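Local structure of adenosyl-chloride synthase (Thermotoga maritima, 2ZBV) at residues K23-S28 with V135-D140; G16-V21 with I131-A136; A20-K23 with S28-I31; V79-N84 with L143-V148; L238-A241 with D246-Q249. The protein binds adenosine and probably acts on S-adenosyl-L-methionine, as a SAM hydrolase or SAM-dependent halogenase. All coordinates share one frame; numbering follows the deposited sequence.

Interaction 1: residues K23-S28 with V135-D140; sequences KRINPS and VAAHLD
Helix-on-helix packing in the N-terminal alpha/beta domain brings Ile-25, in the last turn of helix 14-25, against Ala-137 and His-138 of helix 127-140. The contact shows how one branched aliphatic side chain can serve two unlike partners. Because CG1 of Ile-25 stands beside the backbone N (chi1 -71°), its CG2 branch swings anti to that N and reaches the facing helix. There CG2 sits over one face of the His-138 imidazole, 4.1 Å from the ring centroid and 27° off the ring normal, a CH-pi contact. The two side chains cross at about a right angle. The methyl of Ala-137 fits between the branches, its CB 3.9 Å from CG2 of Ile-25. With an alanine here in place of Ile-25, the imidazole face would probably lose its aliphatic cover and a gap would open beside Ala-137. Next to this apolar patch, Asp-140 OD1 makes a weak hydrogen bond to the N-terminal Met-1 N, while Arg-24 NH1 donates a hydrogen bond to the carbonyl O of Asp-56 of a neighbouring subunit. The other arm of Ile-25 completes the grip on the ring, with CD1 3.8 Å from His-138 NE2.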
loop_
_atom_site.group_PDB
_atom_site.type_symbol
_atom_site.label_atom_id
_atom_site.label_comp_id
_atom_site.label_asym_id
_atom_site.label_seq_id
_atom_site.Cartn_x
_atom_site.Cartn_y
_atom_site.Cartn_z
ATOM N N LYS A 23 4.750 -4.752 -17.173
ATOM C CA LYS A 23 3.722 -5.656 -17.686
ATOM C C LYS A 23 3.480 -5.530 -19.187
ATOM O O LYS A 23 2.933 -6.443 -19.813
ATOM C CB LYS A 23 2.407 -5.424 -16.941
ATOM C CG LYS A 23 2.411 -5.912 -15.502
ATOM C CD LYS A 23 2.447 -7.433 -15.445
ATOM C CE LYS A 23 2.208 -7.943 -14.034
ATOM N NZ LYS A 23 2.052 -9.424 -14.021
ATOM N N ARG A 24 3.864 -4.392 -19.757
ATOM C CA ARG A 24 3.701 -4.175 -21.191
ATOM C C ARG A 24 4.788 -4.994 -21.867
ATOM O O ARG A 24 4.563 -5.602 -22.913
ATOM C CB ARG A 24 3.859 -2.688 -21.544
ATOM C CG ARG A 24 2.744 -1.806 -20.994
ATOM C CD ARG A 24 2.978 -0.313 -21.244
ATOM N NE ARG A 24 2.836 0.031 -22.658
ATOM C CZ ARG A 24 2.778 1.274 -23.130
ATOM N NH1 ARG A 24 2.850 2.312 -22.303
ATOM N NH2 ARG A 24 2.646 1.481 -24.434
ATOM N N ILE A 25 5.964 -5.011 -21.247
ATOM C CA ILE A 25 7.095 -5.762 -21.768
ATOM C C ILE A 25 6.870 -7.256 -21.559
ATOM O O ILE A 25 7.037 -8.048 -22.480
ATOM C CB ILE A 25 8.396 -5.345 -21.071
ATOM C CG1 ILE A 25 8.793 -3.945 -21.532
ATOM C CG2 ILE A 25 9.506 -6.339 -21.380
ATOM C CD1 ILE A 25 10.020 -3.421 -20.848
ATOM N N ASN A 26 6.477 -7.630 -20.346
ATOM C CA ASN A 26 6.220 -9.026 -20.019
ATOM C C ASN A 26 4.910 -9.155 -19.248
ATOM O O ASN A 26 4.867 -8.945 -18.037
ATOM C CB ASN A 26 7.360 -9.594 -19.175
ATOM C CG ASN A 26 7.138 -11.053 -18.799
ATOM O OD1 ASN A 26 7.848 -11.604 -17.956
ATOM N ND2 ASN A 26 6.148 -11.686 -19.428
ATOM N N PRO A 27 3.822 -9.508 -19.944
ATOM C CA PRO A 27 2.521 -9.654 -19.286
ATOM C C PRO A 27 2.531 -10.726 -18.207
ATOM O O PRO A 27 1.660 -10.751 -17.337
ATOM C CB PRO A 27 1.587 -10.012 -20.441
ATOM C CG PRO A 27 2.233 -9.343 -21.622
ATOM C CD PRO A 27 3.695 -9.660 -21.404
ATOM N N SER A 28 3.524 -11.609 -18.261
ATOM C CA SER A 28 3.625 -12.691 -17.290
ATOM C C SER A 28 4.566 -12.399 -16.131
ATOM O O SER A 28 4.796 -13.264 -15.287
ATOM C CB SER A 28 4.069 -13.975 -17.994
ATOM O OG SER A 28 3.126 -14.350 -18.983
ATOM N N VAL A 135 14.519 -2.528 -17.971
ATOM C CA VAL A 135 15.704 -3.372 -17.925
ATOM C C VAL A 135 15.449 -4.579 -17.020
ATOM O O VAL A 135 15.766 -5.721 -17.383
ATOM C CB VAL A 135 16.930 -2.578 -17.430
ATOM C CG1 VAL A 135 18.049 -3.525 -17.016
ATOM C CG2 VAL A 135 17.424 -1.664 -18.552
ATOM N N ALA A 136 14.859 -4.335 -15.850
ATOM C CA ALA A 136 14.547 -5.424 -14.929
ATOM C C ALA A 136 13.567 -6.374 -15.611
ATOM O O ALA A 136 13.681 -7.592 -15.483
ATOM C CB ALA A 136 13.932 -4.876 -13.638
ATOM N N ALA A 137 12.603 -5.808 -16.332
ATOM C CA ALA A 137 11.607 -6.606 -17.034
ATOM C C ALA A 137 12.253 -7.544 -18.055
ATOM O O ALA A 137 11.883 -8.714 -18.138
ATOM C CB ALA A 137 10.597 -5.705 -17.727
ATOM N N HIS A 138 13.208 -7.028 -18.830
ATOM C CA HIS A 138 13.898 -7.840 -19.840
ATOM C C HIS A 138 14.755 -8.929 -19.187
ATOM O O HIS A 138 14.759 -10.081 -19.627
ATOM C CB HIS A 138 14.786 -6.956 -20.740
ATOM C CG HIS A 138 14.018 -6.093 -21.695
ATOM N ND1 HIS A 138 13.189 -6.612 -22.667
ATOM C CD2 HIS A 138 13.945 -4.745 -21.819
ATOM C CE1 HIS A 138 12.635 -5.622 -23.345
ATOM N NE2 HIS A 138 13.076 -4.478 -22.851
ATOM N N LEU A 139 15.482 -8.563 -18.139
ATOM C CA LEU A 139 16.319 -9.520 -17.433
ATOM C C LEU A 139 15.461 -10.659 -16.879
ATOM O O LEU A 139 15.816 -11.829 -17.003
ATOM C CB LEU A 139 17.070 -8.832 -16.289
ATOM C CG LEU A 139 18.212 -7.891 -16.675
ATOM C CD1 LEU A 139 18.674 -7.105 -15.451
ATOM C CD2 LEU A 139 19.372 -8.705 -17.256
ATOM N N ASP A 140 14.329 -10.307 -16.280
ATOM C CA ASP A 140 13.417 -11.291 -15.703
ATOM C C ASP A 140 12.828 -12.160 -16.808
ATOM O O ASP A 140 12.297 -13.244 -16.557
ATOM C CB ASP A 140 12.287 -10.580 -14.955
ATOM C CG ASP A 140 11.290 -11.549 -14.348
ATOM O OD1 ASP A 140 11.702 -12.368 -13.500
ATOM O OD2 ASP A 140 10.094 -11.492 -14.717
#

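Interaction 2: residues G16-V21 with I131-A136; sequences GVAKAV and IFAPVA
Ala-18 and Ala-133 mark the point where helices 14-25 and 127-140 come closest in these segments, with 6.2 Å between the CA of Ala-18 and the CA of Ala-133. A turn further along helix 14-25, but only one residue on in the other helix, the CA of Val-21 lies 6.6 Å from the CA of Pro-134. Helix 127-140 is kinked here, since the proline N has no hydrogen to offer the preceding turn. Helical bonding resumes at once: Val-135 N reaches Ile-131 O at 3.2 Å, and Ala-136 N bonds to Phe-132 O. The close approach at Ala-18 and Ala-133 is possible because both side chains are single methyls. That of Ala-133 points at helix 14-25 and comes alongside the other, its CB 4.4 Å from CB of Ala-18 and 4.1 Å from the O of Ala-18. Both helices belong to the helical layer of an alpha/beta domain. Ala-133 continues inward onto Leu-64 of strand 62-66, while Ala-18 packs on Trp-8, a residue that binds adenosine; the side chain of Ala-18 is about 9 Å from the bound adenosine. Val-21 turns CG1 anti to its backbone N (chi1 166°), which carries that methyl across to the proline ring. There the two side chains meet at a slant, with 4.0 Å between Val-21 CG1 and Pro-134 CD.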
loop_
_atom_site.group_PDB
_atom_site.type_symbol
_atom_site.label_atom_id
_atom_site.label_comp_id
_atom_site.label_asym_id
_atom_site.label_seq_id
_atom_site.Cartn_x
_atom_site.Cartn_y
_atom_site.Cartn_z
ATOM N N GLY A 16 2.602 2.621 -9.947
ATOM C CA GLY A 16 1.721 2.018 -10.935
ATOM C C GLY A 16 2.199 2.135 -12.376
ATOM O O GLY A 16 2.084 1.173 -13.137
ATOM N N VAL A 17 2.729 3.293 -12.772
ATOM C CA VAL A 17 3.185 3.442 -14.157
ATOM C C VAL A 17 4.397 2.572 -14.452
ATOM O O VAL A 17 4.545 2.080 -15.562
ATOM C CB VAL A 17 3.500 4.922 -14.525
ATOM C CG1 VAL A 17 2.229 5.745 -14.471
ATOM C CG2 VAL A 17 4.533 5.502 -13.586
ATOM N N ALA A 18 5.264 2.387 -13.457
ATOM C CA ALA A 18 6.438 1.540 -13.620
ATOM C C ALA A 18 5.979 0.095 -13.789
ATOM O O ALA A 18 6.560 -0.664 -14.568
ATOM C CB ALA A 18 7.352 1.649 -12.413
ATOM N N LYS A 19 4.935 -0.284 -13.062
ATOM C CA LYS A 19 4.411 -1.647 -13.162
ATOM C C LYS A 19 3.779 -1.855 -14.533
ATOM O O LYS A 19 3.884 -2.936 -15.123
ATOM C CB LYS A 19 3.379 -1.907 -12.063
ATOM C CG LYS A 19 3.989 -2.090 -10.678
ATOM C CD LYS A 19 2.933 -2.533 -9.681
ATOM C CE LYS A 19 3.532 -2.770 -8.301
ATOM N NZ LYS A 19 2.467 -3.141 -7.324
ATOM N N ALA A 20 3.123 -0.811 -15.035
ATOM C CA ALA A 20 2.488 -0.869 -16.347
ATOM C C ALA A 20 3.562 -1.094 -17.406
ATOM O O ALA A 20 3.381 -1.899 -18.317
ATOM C CB ALA A 20 1.732 0.421 -16.628
ATOM N N VAL A 21 4.686 -0.396 -17.273
ATOM C CA VAL A 21 5.782 -0.537 -18.222
ATOM C C VAL A 21 6.331 -1.963 -18.199
ATOM O O VAL A 21 6.609 -2.548 -19.244
ATOM C CB VAL A 21 6.921 0.451 -17.900
ATOM C CG1 VAL A 21 8.178 0.067 -18.669
ATOM C CG2 VAL A 21 6.489 1.876 -18.265
ATOM N N ILE A 131 14.195 3.569 -17.685
ATOM C CA ILE A 131 15.399 2.762 -17.827
ATOM C C ILE A 131 15.471 1.536 -16.914
ATOM O O ILE A 131 15.676 0.417 -17.387
ATOM C CB ILE A 131 16.656 3.620 -17.576
ATOM C CG1 ILE A 131 16.689 4.808 -18.549
ATOM C CG2 ILE A 131 17.912 2.754 -17.717
ATOM C CD1 ILE A 131 17.908 5.729 -18.377
ATOM N N PHE A 132 15.313 1.749 -15.610
ATOM C CA PHE A 132 15.403 0.651 -14.648
ATOM C C PHE A 132 14.322 -0.411 -14.748
ATOM O O PHE A 132 14.629 -1.604 -14.817
ATOM C CB PHE A 132 15.438 1.202 -13.217
ATOM C CG PHE A 132 16.663 2.018 -12.914
ATOM C CD1 PHE A 132 17.935 1.477 -13.091
ATOM C CD2 PHE A 132 16.547 3.322 -12.443
ATOM C CE1 PHE A 132 19.074 2.223 -12.808
ATOM C CE2 PHE A 132 17.681 4.084 -12.155
ATOM C CZ PHE A 132 18.945 3.536 -12.336
ATOM N N ALA A 133 13.059 0.012 -14.748
ATOM C CA ALA A 133 11.962 -0.945 -14.814
ATOM C C ALA A 133 12.021 -1.816 -16.067
ATOM O O ALA A 133 11.980 -3.038 -15.973
ATOM C CB ALA A 133 10.610 -0.219 -14.728
ATOM N N PRO A 134 12.124 -1.203 -17.257
ATOM C CA PRO A 134 12.178 -2.048 -18.454
ATOM C C PRO A 134 13.380 -2.992 -18.474
ATOM O O PRO A 134 13.275 -4.134 -18.934
ATOM C CB PRO A 134 12.176 -1.030 -19.601
ATOM C CG PRO A 134 12.738 0.227 -18.974
ATOM C CD PRO A 134 12.083 0.225 -17.616
ATOM N N VAL A 135 14.519 -2.528 -17.971
ATOM C CA VAL A 135 15.704 -3.372 -17.925
ATOM C C VAL A 135 15.449 -4.579 -17.020
ATOM O O VAL A 135 15.766 -5.721 -17.383
ATOM C CB VAL A 135 16.930 -2.578 -17.430
ATOM C CG1 VAL A 135 18.049 -3.525 -17.016
ATOM C CG2 VAL A 135 17.424 -1.664 -18.552
ATOM N N ALA A 136 14.859 -4.335 -15.850
ATOM C CA ALA A 136 14.547 -5.424 -14.929
ATOM C C ALA A 136 13.567 -6.374 -15.611
ATOM O O ALA A 136 13.681 -7.592 -15.483
ATOM C CB ALA A 136 13.932 -4.876 -13.638
#

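Interaction 3: residues A20-K23 with S28-I31; sequences AVIK and SAEI
Lys-23, Ile-31 and Ala-29 carry most of this contact, in which the chain folds back on helix 14-25 after leaving it. Bent at chi2 (-69°) and then extended, the lysine chain runs over to the carbonyl of Ala-29, where NZ donates a hydrogen bond to O; the modelled 2.4 Å between Lys-23 NZ and Ala-29 O is implausibly short, so the exact length is doubtful. Beyond the two segments, across the subunit boundary, the same NZ forms a salt bridge with Glu-30 OE1 of a neighbouring subunit, and Glu-30 of this chain receives Lys-23 of the third subunit. A methionine in place of Lys-23 would probably leave the Ala-29 carbonyl without this donor and the neighbouring glutamate without its countercharge. Beside the polar link lies an apolar one. Ile-31 and Ile-22 meet tip to tip, CD1 of Ile-31 lying 3.7 Å from CG2 of Ile-22. That CG2 also touches the methyl of Ala-29, at 3.8 Å from its CB. Helix 14-25 is the crossover of a beta-alpha-beta unit between parallel neighbours 2-6 and 31-33: Ile-22 also packs on Ile-2 and on Ala-133 of helix 127-140, and Ile-31 on Phe-4.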
loop_
_atom_site.group_PDB
_atom_site.type_symbol
_atom_site.label_atom_id
_atom_site.label_comp_id
_atom_site.label_asym_id
_atom_site.label_seq_id
_atom_site.Cartn_x
_atom_site.Cartn_y
_atom_site.Cartn_z
ATOM N N ALA A 20 3.123 -0.811 -15.035
ATOM C CA ALA A 20 2.488 -0.869 -16.347
ATOM C C ALA A 20 3.562 -1.094 -17.406
ATOM O O ALA A 20 3.381 -1.899 -18.317
ATOM C CB ALA A 20 1.732 0.421 -16.628
ATOM N N VAL A 21 4.686 -0.396 -17.273
ATOM C CA VAL A 21 5.782 -0.537 -18.222
ATOM C C VAL A 21 6.331 -1.963 -18.199
ATOM O O VAL A 21 6.609 -2.548 -19.244
ATOM C CB VAL A 21 6.921 0.451 -17.900
ATOM C CG1 VAL A 21 8.178 0.067 -18.669
ATOM C CG2 VAL A 21 6.489 1.876 -18.265
ATOM N N ILE A 22 6.486 -2.515 -16.999
ATOM C CA ILE A 22 6.989 -3.870 -16.847
ATOM C C ILE A 22 6.037 -4.883 -17.483
ATOM O O ILE A 22 6.465 -5.754 -18.244
ATOM C CB ILE A 22 7.173 -4.227 -15.355
ATOM C CG1 ILE A 22 8.285 -3.364 -14.754
ATOM C CG2 ILE A 22 7.490 -5.728 -15.205
ATOM C CD1 ILE A 22 8.491 -3.585 -13.264
ATOM N N LYS A 23 4.750 -4.752 -17.173
ATOM C CA LYS A 23 3.722 -5.656 -17.686
ATOM C C LYS A 23 3.480 -5.530 -19.187
ATOM O O LYS A 23 2.933 -6.443 -19.813
ATOM C CB LYS A 23 2.407 -5.424 -16.941
ATOM C CG LYS A 23 2.411 -5.912 -15.502
ATOM C CD LYS A 23 2.447 -7.433 -15.445
ATOM C CE LYS A 23 2.208 -7.943 -14.034
ATOM N NZ LYS A 23 2.052 -9.424 -14.021
ATOM N N SER A 28 3.524 -11.609 -18.261
ATOM C CA SER A 28 3.625 -12.691 -17.290
ATOM C C SER A 28 4.566 -12.399 -16.131
ATOM O O SER A 28 4.796 -13.264 -15.287
ATOM C CB SER A 28 4.069 -13.975 -17.994
ATOM O OG SER A 28 3.126 -14.350 -18.983
ATOM N N ALA A 29 5.102 -11.185 -16.082
ATOM C CA ALA A 29 6.029 -10.812 -15.016
ATOM C C ALA A 29 5.349 -10.823 -13.650
ATOM O O ALA A 29 4.223 -10.346 -13.504
ATOM C CB ALA A 29 6.613 -9.426 -15.287
ATOM N N GLU A 30 6.041 -11.376 -12.660
ATOM C CA GLU A 30 5.530 -11.435 -11.298
ATOM C C GLU A 30 6.257 -10.364 -10.490
ATOM O O GLU A 30 7.449 -10.482 -10.214
ATOM C CB GLU A 30 5.798 -12.810 -10.673
ATOM C CG GLU A 30 5.257 -12.944 -9.258
ATOM C CD GLU A 30 3.740 -12.872 -9.213
ATOM O OE1 GLU A 30 3.089 -13.776 -9.781
ATOM O OE2 GLU A 30 3.201 -11.914 -8.616
ATOM N N ILE A 31 5.529 -9.325 -10.108
ATOM C CA ILE A 31 6.111 -8.221 -9.356
ATOM C C ILE A 31 5.712 -8.266 -7.886
ATOM O O ILE A 31 4.533 -8.221 -7.552
ATOM C CB ILE A 31 5.658 -6.868 -9.943
ATOM C CG1 ILE A 31 5.954 -6.830 -11.447
ATOM C CG2 ILE A 31 6.377 -5.721 -9.236
ATOM C CD1 ILE A 31 5.376 -5.609 -12.161
#

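Interaction 4: residues V79-N84 with L143-V148; sequences VMKTKN and LPLERV
Aliphatic contacts alone join Val-79 and Lys-81 of strand 77-82 to Leu-145 and Val-148. The tightest pair is Val-79 CG1 with Leu-145 CD1, 3.4 Å apart and inside the usual van der Waals distance; the two side chains slide past each other in opposite directions. The second branch of the valine is used as well, CG2 of Val-79 lying 3.8 Å from CG1 of Val-148. Leu-145, with CG anti to its backbone N (chi1 -175°), spans Val-79 and Lys-81 along one face of the strand, with its CD2 4.0 Å from the CB of Lys-81. The remainder of that lysine extends away from the contact. Among backbone hydrogen bonds, Val-148 N to Leu-145 O at 2.9 Å closes the short 3-10 turn that presents both apolar residues. The turn follows helix 127-140 and lies against the mixed six-stranded sheet of the N-terminal domain near strand 105-110, at one edge of the sheet within this chain, where Leu-145 also touches Glu-107 and Arg-109, while Val-79 and Val-148 both pack on Leu-139 of the helix.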
loop_
_atom_site.group_PDB
_atom_site.type_symbol
_atom_site.label_atom_id
_atom_site.label_comp_id
_atom_site.label_asym_id
_atom_site.label_seq_id
_atom_site.Cartn_x
_atom_site.Cartn_y
_atom_site.Cartn_z
ATOM N N VAL A 79 23.640 -2.774 -13.155
ATOM C CA VAL A 79 22.984 -4.055 -12.895
ATOM C C VAL A 79 24.078 -4.913 -12.265
ATOM O O VAL A 79 25.133 -5.130 -12.868
ATOM C CB VAL A 79 22.477 -4.764 -14.177
ATOM C CG1 VAL A 79 21.933 -6.133 -13.810
ATOM C CG2 VAL A 79 21.382 -3.948 -14.851
HETATM N N MSE A 80 23.831 -5.383 -11.046
HETATM C CA MSE A 80 24.805 -6.193 -10.323
HETATM C C MSE A 80 24.328 -7.629 -10.163
HETATM O O MSE A 80 23.127 -7.892 -10.017
HETATM C CB MSE A 80 25.071 -5.580 -8.937
HETATM C CG MSE A 80 26.059 -6.356 -8.056
HETATM SE SE MSE A 80 26.060 -5.789 -6.204
HETATM C CE MSE A 80 27.317 -4.355 -6.331
ATOM N N LYS A 81 25.276 -8.558 -10.226
ATOM C CA LYS A 81 24.977 -9.970 -10.042
ATOM C C LYS A 81 25.782 -10.387 -8.823
ATOM O O LYS A 81 27.003 -10.213 -8.781
ATOM C CB LYS A 81 25.406 -10.798 -11.251
ATOM C CG LYS A 81 25.056 -12.277 -11.130
ATOM C CD LYS A 81 25.683 -13.091 -12.256
ATOM C CE LYS A 81 25.480 -14.586 -12.045
ATOM N NZ LYS A 81 26.297 -15.396 -13.011
ATOM N N THR A 82 25.093 -10.903 -7.815
ATOM C CA THR A 82 25.754 -11.330 -6.596
ATOM C C THR A 82 26.064 -12.817 -6.680
ATOM O O THR A 82 25.422 -13.556 -7.429
ATOM C CB THR A 82 24.885 -11.014 -5.357
ATOM O OG1 THR A 82 23.531 -11.400 -5.605
ATOM C CG2 THR A 82 24.933 -9.532 -5.057
ATOM N N LYS A 83 27.049 -13.255 -5.906
ATOM C CA LYS A 83 27.458 -14.654 -5.947
ATOM C C LYS A 83 26.421 -15.671 -5.493
ATOM O O LYS A 83 26.671 -16.872 -5.549
ATOM C CB LYS A 83 28.762 -14.824 -5.176
ATOM C CG LYS A 83 29.911 -14.088 -5.846
ATOM C CD LYS A 83 31.205 -14.194 -5.070
ATOM C CE LYS A 83 32.338 -13.542 -5.844
ATOM N NZ LYS A 83 33.612 -13.546 -5.083
ATOM N N ASN A 84 25.256 -15.196 -5.056
ATOM C CA ASN A 84 24.189 -16.098 -4.631
ATOM C C ASN A 84 23.163 -16.178 -5.758
ATOM O O ASN A 84 22.036 -16.634 -5.571
ATOM C CB ASN A 84 23.538 -15.604 -3.328
ATOM C CG ASN A 84 22.830 -14.277 -3.494
ATOM O OD1 ASN A 84 23.320 -13.393 -4.191
ATOM N ND2 ASN A 84 21.678 -14.125 -2.842
ATOM N N LEU A 143 16.676 -12.166 -20.722
ATOM C CA LEU A 143 17.735 -11.409 -21.389
ATOM C C LEU A 143 19.069 -11.644 -20.693
ATOM O O LEU A 143 19.174 -11.489 -19.478
ATOM C CB LEU A 143 17.437 -9.905 -21.365
ATOM C CG LEU A 143 18.537 -9.049 -22.008
ATOM C CD1 LEU A 143 18.291 -8.982 -23.505
ATOM C CD2 LEU A 143 18.553 -7.646 -21.412
ATOM N N PRO A 144 20.112 -12.019 -21.457
ATOM C CA PRO A 144 21.446 -12.268 -20.894
ATOM C C PRO A 144 21.996 -10.974 -20.307
ATOM O O PRO A 144 21.823 -9.905 -20.894
ATOM C CB PRO A 144 22.262 -12.732 -22.106
ATOM C CG PRO A 144 21.215 -13.305 -23.040
ATOM C CD PRO A 144 20.085 -12.320 -22.900
ATOM N N LEU A 145 22.670 -11.079 -19.166
ATOM C CA LEU A 145 23.231 -9.917 -18.485
ATOM C C LEU A 145 24.190 -9.088 -19.345
ATOM O O LEU A 145 24.156 -7.858 -19.315
ATOM C CB LEU A 145 23.946 -10.368 -17.211
ATOM C CG LEU A 145 24.498 -9.253 -16.322
ATOM C CD1 LEU A 145 23.367 -8.304 -15.932
ATOM C CD2 LEU A 145 25.146 -9.857 -15.085
ATOM N N GLU A 146 25.042 -9.771 -20.106
ATOM C CA GLU A 146 26.021 -9.116 -20.972
ATOM C C GLU A 146 25.387 -8.155 -21.971
ATOM O O GLU A 146 26.058 -7.271 -22.501
ATOM C CB GLU A 146 26.809 -10.171 -21.744
ATOM C CG GLU A 146 25.906 -11.090 -22.543
ATOM C CD GLU A 146 26.671 -12.132 -23.316
ATOM O OE1 GLU A 146 27.587 -12.747 -22.728
ATOM O OE2 GLU A 146 26.348 -12.341 -24.504
ATOM N N ARG A 147 24.098 -8.336 -22.232
ATOM C CA ARG A 147 23.382 -7.493 -23.178
ATOM C C ARG A 147 23.009 -6.125 -22.597
ATOM O O ARG A 147 22.574 -5.234 -23.327
ATOM C CB ARG A 147 22.117 -8.206 -23.652
ATOM C CG ARG A 147 22.362 -9.577 -24.268
ATOM C CD ARG A 147 23.141 -9.482 -25.565
ATOM N NE ARG A 147 22.499 -8.577 -26.512
ATOM C CZ ARG A 147 23.055 -7.450 -26.945
ATOM N NH1 ARG A 147 24.261 -7.104 -26.517
ATOM N NH2 ARG A 147 22.409 -6.666 -27.798
ATOM N N VAL A 148 23.169 -5.959 -21.288
ATOM C CA VAL A 148 22.842 -4.683 -20.655
ATOM C C VAL A 148 23.909 -3.635 -20.975
ATOM O O VAL A 148 23.597 -2.459 -21.134
ATOM C CB VAL A 148 22.721 -4.829 -19.115
ATOM C CG1 VAL A 148 22.520 -3.462 -18.468
ATOM C CG2 VAL A 148 21.553 -5.750 -18.774
#

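Interaction 5: residues L238-A241 with D246-Q249; sequences LEIA and DASQ
The peptide group linking Ile-240 to Ala-241 presents one face to the methyl of Ala-247, which lies above its plane, displaced toward the carbonyl oxygen and the next CA. The CB of Ala-247 is 3.4 Å from O of Ile-240 and 3.7 Å from CA of Ala-241. Two further flat groups, the carboxylate of Asp-246 and the amide of Gln-249, meet at the start of helix 247-251. Both nitrogens of Gln-249 approach the same face of the carboxylate: the backbone N bonds to Asp-246 OD1 at 3.0 Å from 58° above the plane, and NE2 bonds to Asp-246 OD2 at 2.7 Å at a similar tilt, 55° out of the plane. OD2 in turn lies close to the plane of the Gln-249 amide, 10° out of it. Asp-246 is thus the N-cap, and Ser-248 OG donates to the same OD1, though at a doubtfully short 2.5 Å. Strand 237-242 and the helix are joined by a turn containing Asn-243, Leu-244 and Gly-245, which, with Val-242, line a bound adenosine on the C-terminal domain side; Ala-241 packs on the pocket residues Asn-182 and Phe-220. The chemistry is divided accordingly: methyl-to-backbone van der Waals contact, with no hydrogen bond, joins the helix start to the strand, while the cap gathers donors whose combined pull, with the helix end, would probably favour the ionised carboxylate.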
loop_
_atom_site.group_PDB
_atom_site.type_symbol
_atom_site.label_atom_id
_atom_site.label_comp_id
_atom_site.label_asym_id
_atom_site.label_seq_id
_atom_site.Cartn_x
_atom_site.Cartn_y
_atom_site.Cartn_z
ATOM N N LEU A 238 20.091 -8.244 15.645
ATOM C CA LEU A 238 19.705 -7.924 17.006
ATOM C C LEU A 238 18.709 -6.776 16.952
ATOM O O LEU A 238 18.985 -5.721 16.371
ATOM C CB LEU A 238 20.930 -7.523 17.836
ATOM C CG LEU A 238 20.635 -7.256 19.319
ATOM C CD1 LEU A 238 21.881 -7.530 20.149
ATOM C CD2 LEU A 238 20.150 -5.824 19.504
ATOM N N GLU A 239 17.548 -6.998 17.553
ATOM C CA GLU A 239 16.488 -6.000 17.582
ATOM C C GLU A 239 16.044 -5.726 19.016
ATOM O O GLU A 239 16.073 -6.618 19.873
ATOM C CB GLU A 239 15.295 -6.501 16.756
ATOM C CG GLU A 239 14.073 -5.582 16.738
ATOM C CD GLU A 239 12.974 -6.111 15.820
ATOM O OE1 GLU A 239 12.268 -7.067 16.206
ATOM O OE2 GLU A 239 12.828 -5.578 14.702
ATOM N N ILE A 240 15.659 -4.482 19.283
ATOM C CA ILE A 240 15.174 -4.111 20.605
ATOM C C ILE A 240 13.692 -3.821 20.439
ATOM O O ILE A 240 13.299 -3.046 19.567
ATOM C CB ILE A 240 15.873 -2.845 21.166
ATOM C CG1 ILE A 240 17.367 -3.105 21.357
ATOM C CG2 ILE A 240 15.257 -2.455 22.509
ATOM C CD1 ILE A 240 18.210 -2.636 20.201
ATOM N N ALA A 241 12.869 -4.457 21.265
ATOM C CA ALA A 241 11.428 -4.251 21.191
ATOM C C ALA A 241 10.824 -4.058 22.573
ATOM O O ALA A 241 11.452 -4.364 23.583
ATOM C CB ALA A 241 10.767 -5.445 20.514
ATOM N N ASP A 246 6.135 0.473 21.862
ATOM C CA ASP A 246 7.010 1.066 20.851
ATOM C C ASP A 246 8.410 1.353 21.397
ATOM O O ASP A 246 8.612 2.331 22.117
ATOM C CB ASP A 246 6.386 2.375 20.357
ATOM C CG ASP A 246 7.133 2.985 19.176
ATOM O OD1 ASP A 246 8.380 2.910 19.126
ATOM O OD2 ASP A 246 6.462 3.559 18.295
ATOM N N ALA A 247 9.378 0.520 21.025
ATOM C CA ALA A 247 10.753 0.684 21.485
ATOM C C ALA A 247 11.421 1.975 21.002
ATOM O O ALA A 247 12.217 2.571 21.728
ATOM C CB ALA A 247 11.591 -0.524 21.063
ATOM N N SER A 248 11.117 2.409 19.784
ATOM C CA SER A 248 11.734 3.629 19.279
ATOM C C SER A 248 11.329 4.819 20.148
ATOM O O SER A 248 12.116 5.750 20.338
ATOM C CB SER A 248 11.348 3.880 17.813
ATOM O OG SER A 248 9.969 4.153 17.678
ATOM N N GLN A 249 10.109 4.779 20.684
ATOM C CA GLN A 249 9.616 5.854 21.549
ATOM C C GLN A 249 10.232 5.763 22.943
ATOM O O GLN A 249 10.663 6.764 23.505
ATOM C CB GLN A 249 8.088 5.800 21.674
ATOM C CG GLN A 249 7.327 6.169 20.404
ATOM C CD GLN A 249 5.817 6.167 20.611
ATOM O OE1 GLN A 249 5.296 6.874 21.475
ATOM N NE2 GLN A 249 5.109 5.370 19.815
#

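In the fold
From the N terminus, helix 14-25 supplies the first side of three contacts. Interaction 3 closes a short loop of four residues, turning the chain back toward strand 31-33. Interactions 2 and 1 close much longer loops, in which the same helix meets helix 127-140 at successive places; they share Val-135 and Ala-136. Interaction 4 begins inside those long loops, at strand 77-82, and ends past them, so it crosses both. Together these four tie helices to sheet in the N-terminal domain, and interactions 1 to 3 also lie within reach of a neighbouring subunit. Interaction 5 comes later in series and closes an equally short turn, between strand 237-242 and helix 247-251, in the C-terminal domain.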